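Local coordinates for protein Fe(2+) transporter FeoB (Escherichia coli, PDB 3I8S) that drives GTP-dependent uptake of ferrous iron across the inner membrane, its cytosolic G-protein domain probably coupling GTP binding to channel opening, at residues S138-C143 / C256-N261; E173-A178 / Y249-A254. One frame throughout, in Å; residues are numbered along the deposited sequence.

How the contacts relate
Both contacts lie in the cytosolic N-terminal part of the transporter, a G domain followed by a helical domain. Both use helix 240-259, their centres about 12 Å apart. Contact 1 sits at the end of that helix, where it meets helix 134-141 of the G domain. It is partly buried, through Val259. Contact 2 lies earlier on the helix, where the 173-178 loop leading into helix 179-191 runs past it, and it is a surface contact. Neither belongs to the deep core. Contact 1 sets a guanidinium against a valine. Contact 2 sets a cysteine against a valine and a peptide carbonyl. The two also touch, with Leu174 CD2 packed 3.2 Å from Arg140 O.

Contact 1: residues S138-C143 / C256-N261; sequences SARLGC and CDVVSN
Beside the Arg140-Val258 contact, the shortest polar bond runs from Ser138 OG to Cys143 O, at 2.6 Å. The hydroxyl comes from above the carbonyl plane. With the backbone bond from Gly142 N to Ser138 O, it ties the end of helix 134-141 to the turn that follows. Gly142 has positive phi, 76°, and leaves the helix there. Arg140 reaches across from this last turn, its chain extended from CG to NE. Val258 CG1 lies over one face of the guanidinium, toward its rim and 3.5 Å from Arg140 NH2. The two side chains cross at about a right angle. Further back, Arg140 CD meets Val259 CG2 at 4.3 Å. Arg140 NH1 also bonds to Ala136 O, one turn back on its own helix. The contact joins the G domain to the end of the helical domain, where helix 240-259 passes into strand 260-262, antiparallel to strand 130-132. Replacing Arg140 by an alanine is likely to bare the Val258 methyls it lies against and leave Ala136 O without this donor. Val259 also packs on Ile132 and Leu98. Asn261 ND2 turns back to Val258 O at 3.0 Å, with the oxygen in its amide plane.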
loop_
_atom_site.group_PDB
_atom_site.type_symbol
_atom_site.label_atom_id
_atom_site.label_comp_id
_atom_site.label_asym_id
_atom_site.label_seq_id
_atom_site.Cartn_x
_atom_site.Cartn_y
_atom_site.Cartn_z
ATOM N N SER A 138 -4.023 6.672 -12.277
ATOM C CA SER A 138 -4.967 5.596 -12.007
ATOM C C SER A 138 -4.749 4.428 -12.971
ATOM O O SER A 138 -4.725 3.257 -12.570
ATOM C CB SER A 138 -6.417 6.083 -12.135
ATOM O OG SER A 138 -7.330 5.020 -11.874
ATOM N N ALA A 139 -4.598 4.756 -14.251
ATOM C CA ALA A 139 -4.289 3.769 -15.292
ATOM C C ALA A 139 -3.049 2.906 -15.014
ATOM O O ALA A 139 -3.048 1.717 -15.366
ATOM C CB ALA A 139 -4.122 4.464 -16.656
ATOM N N ARG A 140 -1.985 3.511 -14.478
ATOM C CA ARG A 140 -0.711 2.822 -14.218
ATOM C C ARG A 140 -0.735 1.999 -12.910
ATOM O O ARG A 140 -0.035 0.973 -12.797
ATOM C CB ARG A 140 0.448 3.818 -14.217
ATOM C CG ARG A 140 0.840 4.247 -15.660
ATOM C CD ARG A 140 1.638 5.583 -15.727
ATOM N NE ARG A 140 1.938 5.838 -17.115
ATOM C CZ ARG A 140 1.053 6.246 -18.032
ATOM N NH1 ARG A 140 -0.217 6.506 -17.726
ATOM N NH2 ARG A 140 1.447 6.401 -19.278
ATOM N N LEU A 141 -1.527 2.461 -11.960
ATOM C CA LEU A 141 -1.726 1.792 -10.678
ATOM C C LEU A 141 -2.743 0.674 -10.736
ATOM O O LEU A 141 -2.614 -0.299 -9.999
ATOM C CB LEU A 141 -2.162 2.799 -9.622
ATOM C CG LEU A 141 -1.140 3.898 -9.340
ATOM C CD1 LEU A 141 -1.698 4.766 -8.165
ATOM C CD2 LEU A 141 0.254 3.332 -9.047
ATOM N N GLY A 142 -3.750 0.813 -11.598
ATOM C CA GLY A 142 -4.856 -0.097 -11.654
ATOM C C GLY A 142 -5.866 0.066 -10.542
ATOM O O GLY A 142 -6.596 -0.867 -10.210
ATOM N N CYS A 143 -5.893 1.242 -9.927
ATOM C CA CYS A 143 -6.863 1.544 -8.907
ATOM C C CYS A 143 -7.302 3.005 -9.021
ATOM O O CYS A 143 -6.597 3.832 -9.640
ATOM C CB CYS A 143 -6.312 1.224 -7.509
ATOM S SG CYS A 143 -5.035 2.355 -6.928
ATOM N N CYS A 256 6.064 8.428 -12.610
ATOM C CA CYS A 256 6.161 9.812 -12.282
ATOM C C CYS A 256 6.579 10.689 -13.446
ATOM O O CYS A 256 6.148 11.840 -13.520
ATOM C CB CYS A 256 7.070 10.020 -11.098
ATOM S SG CYS A 256 6.302 9.428 -9.623
ATOM N N ASP A 257 7.372 10.145 -14.356
ATOM C CA ASP A 257 7.761 10.863 -15.564
ATOM C C ASP A 257 6.555 11.267 -16.411
ATOM O O ASP A 257 6.586 12.298 -17.032
ATOM C CB ASP A 257 8.679 10.029 -16.457
ATOM C CG ASP A 257 10.121 9.998 -15.972
ATOM O OD1 ASP A 257 10.443 10.736 -15.011
ATOM O OD2 ASP A 257 10.924 9.219 -16.565
ATOM N N VAL A 258 5.524 10.430 -16.436
ATOM C CA VAL A 258 4.306 10.690 -17.185
ATOM C C VAL A 258 3.320 11.551 -16.415
ATOM O O VAL A 258 2.740 12.501 -16.944
ATOM C CB VAL A 258 3.613 9.352 -17.549
ATOM C CG1 VAL A 258 2.267 9.601 -18.204
ATOM C CG2 VAL A 258 4.525 8.508 -18.494
ATOM N N VAL A 259 3.139 11.190 -15.152
ATOM C CA VAL A 259 2.062 11.688 -14.310
ATOM C C VAL A 259 2.301 13.065 -13.676
ATOM O O VAL A 259 1.350 13.813 -13.468
ATOM C CB VAL A 259 1.798 10.601 -13.233
ATOM C CG1 VAL A 259 1.125 11.102 -12.014
ATOM C CG2 VAL A 259 1.074 9.406 -13.941
ATOM N N SER A 260 3.557 13.367 -13.354
ATOM C CA SER A 260 3.917 14.616 -12.693
ATOM C C SER A 260 4.599 15.524 -13.688
ATOM O O SER A 260 5.603 15.142 -14.289
ATOM C CB SER A 260 4.806 14.340 -11.488
ATOM O OG SER A 260 5.146 15.562 -10.840
ATOM N N ASN A 261 4.001 16.696 -13.905
ATOM C CA ASN A 261 4.429 17.642 -14.922
ATOM C C ASN A 261 4.659 18.994 -14.283
ATOM O O ASN A 261 4.112 19.272 -13.224
ATOM C CB ASN A 261 3.322 17.844 -15.962
ATOM C CG ASN A 261 3.091 16.641 -16.860
ATOM O OD1 ASN A 261 2.869 16.816 -18.057
ATOM N ND2 ASN A 261 3.067 15.443 -16.294
#

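Contact 2: residues E173-A178 / Y249-A254; sequences ELVHYA and YQCIAA
Cys251 meets Val175 and Leu174 along its whole short side chain. Its CB lies 4.0 Å from Val175 CG2, an apolar contact. From there SG stands anti to the backbone N (chi1 175°), which carries it on toward Leu174. At the tip, SG is 3.6 Å from Leu174 O and 3.7 Å from Leu174 C. The sulfur sits over the face of the Leu174 carbonyl, not beyond its oxygen. The backbones run close here, with Val175 CA 5.5 Å from Cys251 CA. The loop comes from the G domain side and leads into helix 179-191, so the contact lays the interdomain linker along helix 240-259. Leu106 of helix 98-111 touches both Val175 and Cys251. The other branch of the valine, CG1, lies over one face of the Tyr177 ring, toward its rim. Tyr177 OH bonds to Arg248 and Glu110. On the loop itself, His176 ND1 donates to Glu173 OE1 at 2.8 Å, nearly straight at 164°. This bond helps to fix the turn of the imidazole, and the carboxylate would probably favour its protonated form. Two waters join His176 N and O to Gln250 NE2, weakly at the amide end. The direct contact is thus apolar and sulfur-to-carbonyl, with no direct hydrogen bond between the segments, and the polar link passes through water.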
loop_
_atom_site.group_PDB
_atom_site.type_symbol
_atom_site.label_atom_id
_atom_site.label_comp_id
_atom_site.label_asym_id
_atom_site.label_seq_id
_atom_site.Cartn_x
_atom_site.Cartn_y
_atom_site.Cartn_z
ATOM N N GLU A 173 0.467 -3.960 -15.573
ATOM C CA GLU A 173 1.871 -4.247 -15.398
ATOM C C GLU A 173 2.341 -3.256 -14.378
ATOM O O GLU A 173 2.170 -2.051 -14.573
ATOM C CB GLU A 173 2.672 -3.996 -16.657
ATOM C CG GLU A 173 4.146 -4.386 -16.474
ATOM C CD GLU A 173 4.464 -5.771 -17.006
ATOM O OE1 GLU A 173 5.537 -6.318 -16.650
ATOM O OE2 GLU A 173 3.641 -6.286 -17.806
ATOM N N LEU A 174 2.955 -3.730 -13.308
ATOM C CA LEU A 174 3.540 -2.797 -12.350
ATOM C C LEU A 174 5.044 -3.013 -12.362
ATOM O O LEU A 174 5.729 -2.704 -13.338
ATOM C CB LEU A 174 2.934 -3.003 -10.959
ATOM C CG LEU A 174 1.468 -2.612 -10.763
ATOM C CD1 LEU A 174 0.920 -3.266 -9.505
ATOM C CD2 LEU A 174 1.330 -1.092 -10.741
ATOM N N VAL A 175 5.582 -3.583 -11.293
ATOM C CA VAL A 175 7.023 -3.722 -11.224
ATOM C C VAL A 175 7.428 -4.858 -12.132
ATOM O O VAL A 175 6.777 -5.908 -12.180
ATOM C CB VAL A 175 7.497 -3.928 -9.771
ATOM C CG1 VAL A 175 9.013 -4.050 -9.737
ATOM C CG2 VAL A 175 7.033 -2.750 -8.928
ATOM N N HIS A 176 8.495 -4.641 -12.882
ATOM C CA HIS A 176 8.993 -5.646 -13.805
ATOM C C HIS A 176 10.258 -6.270 -13.259
ATOM O O HIS A 176 11.376 -5.863 -13.595
ATOM C CB HIS A 176 9.241 -5.078 -15.213
ATOM C CG HIS A 176 9.368 -6.143 -16.252
ATOM N ND1 HIS A 176 8.282 -6.667 -16.915
ATOM C CD2 HIS A 176 10.447 -6.820 -16.702
ATOM C CE1 HIS A 176 8.685 -7.613 -17.741
ATOM N NE2 HIS A 176 9.998 -7.722 -17.636
ATOM N N TYR A 177 10.074 -7.281 -12.414
ATOM C CA TYR A 177 11.197 -7.982 -11.818
ATOM C C TYR A 177 11.859 -8.940 -12.785
ATOM O O TYR A 177 11.184 -9.555 -13.629
ATOM C CB TYR A 177 10.739 -8.800 -10.616
ATOM C CG TYR A 177 10.115 -8.014 -9.504
ATOM C CD1 TYR A 177 8.737 -8.009 -9.311
ATOM C CD2 TYR A 177 10.902 -7.242 -8.650
ATOM C CE1 TYR A 177 8.178 -7.287 -8.251
ATOM C CE2 TYR A 177 10.357 -6.535 -7.605
ATOM C CZ TYR A 177 8.984 -6.568 -7.417
ATOM O OH TYR A 177 8.480 -5.865 -6.380
ATOM N N ALA A 178 13.181 -9.086 -12.629
ATOM C CA ALA A 178 13.984 -10.070 -13.394
ATOM C C ALA A 178 13.397 -11.473 -13.212
ATOM O O ALA A 178 12.971 -11.818 -12.087
ATOM C CB ALA A 178 15.469 -10.024 -12.967
ATOM N N TYR A 249 11.879 1.028 -7.821
ATOM C CA TYR A 249 12.146 2.424 -8.078
ATOM C C TYR A 249 12.054 2.771 -9.578
ATOM O O TYR A 249 11.566 3.847 -9.945
ATOM C CB TYR A 249 13.461 2.813 -7.420
ATOM C CG TYR A 249 13.336 2.854 -5.869
ATOM C CD1 TYR A 249 12.532 3.805 -5.242
ATOM C CD2 TYR A 249 13.988 1.936 -5.057
ATOM C CE1 TYR A 249 12.413 3.872 -3.832
ATOM C CE2 TYR A 249 13.888 1.992 -3.646
ATOM C CZ TYR A 249 13.096 2.966 -3.030
ATOM O OH TYR A 249 12.973 3.014 -1.625
ATOM N N GLN A 250 12.491 1.862 -10.449
ATOM C CA GLN A 250 12.386 2.079 -11.902
ATOM C C GLN A 250 10.927 2.288 -12.289
ATOM O O GLN A 250 10.563 3.184 -13.071
ATOM C CB GLN A 250 12.908 0.875 -12.699
ATOM C CG GLN A 250 12.871 1.120 -14.226
ATOM C CD GLN A 250 13.006 -0.149 -15.074
ATOM O OE1 GLN A 250 13.392 -0.087 -16.243
ATOM N NE2 GLN A 250 12.648 -1.278 -14.505
ATOM N N CYS A 251 10.080 1.418 -11.761
ATOM C CA CYS A 251 8.664 1.449 -12.026
ATOM C C CYS A 251 8.045 2.802 -11.630
ATOM O O CYS A 251 7.325 3.458 -12.419
ATOM C CB CYS A 251 7.990 0.319 -11.268
ATOM S SG CYS A 251 6.213 0.369 -11.431
ATOM N N ILE A 252 8.365 3.220 -10.411
ATOM C CA ILE A 252 7.886 4.476 -9.829
ATOM C C ILE A 252 8.340 5.663 -10.643
ATOM O O ILE A 252 7.583 6.550 -10.966
ATOM C CB ILE A 252 8.446 4.673 -8.376
ATOM C CG1 ILE A 252 7.802 3.713 -7.386
ATOM C CG2 ILE A 252 8.298 6.111 -7.919
ATOM C CD1 ILE A 252 6.349 3.393 -7.641
ATOM N N ALA A 253 9.622 5.668 -10.978
ATOM C CA ALA A 253 10.217 6.708 -11.772
ATOM C C ALA A 253 9.518 6.864 -13.146
ATOM O O ALA A 253 9.275 7.986 -13.613
ATOM C CB ALA A 253 11.773 6.435 -11.909
ATOM N N ALA A 254 9.198 5.730 -13.774
ATOM C CA ALA A 254 8.545 5.722 -15.092
ATOM C C ALA A 254 7.131 6.307 -15.012
ATOM O O ALA A 254 6.724 7.074 -15.877
ATOM C CB ALA A 254 8.530 4.260 -15.636
HETATM O O HOH W 1 10.118 -2.158 -12.902
HETATM O O HOH W 2 12.749 -3.960 -14.409
#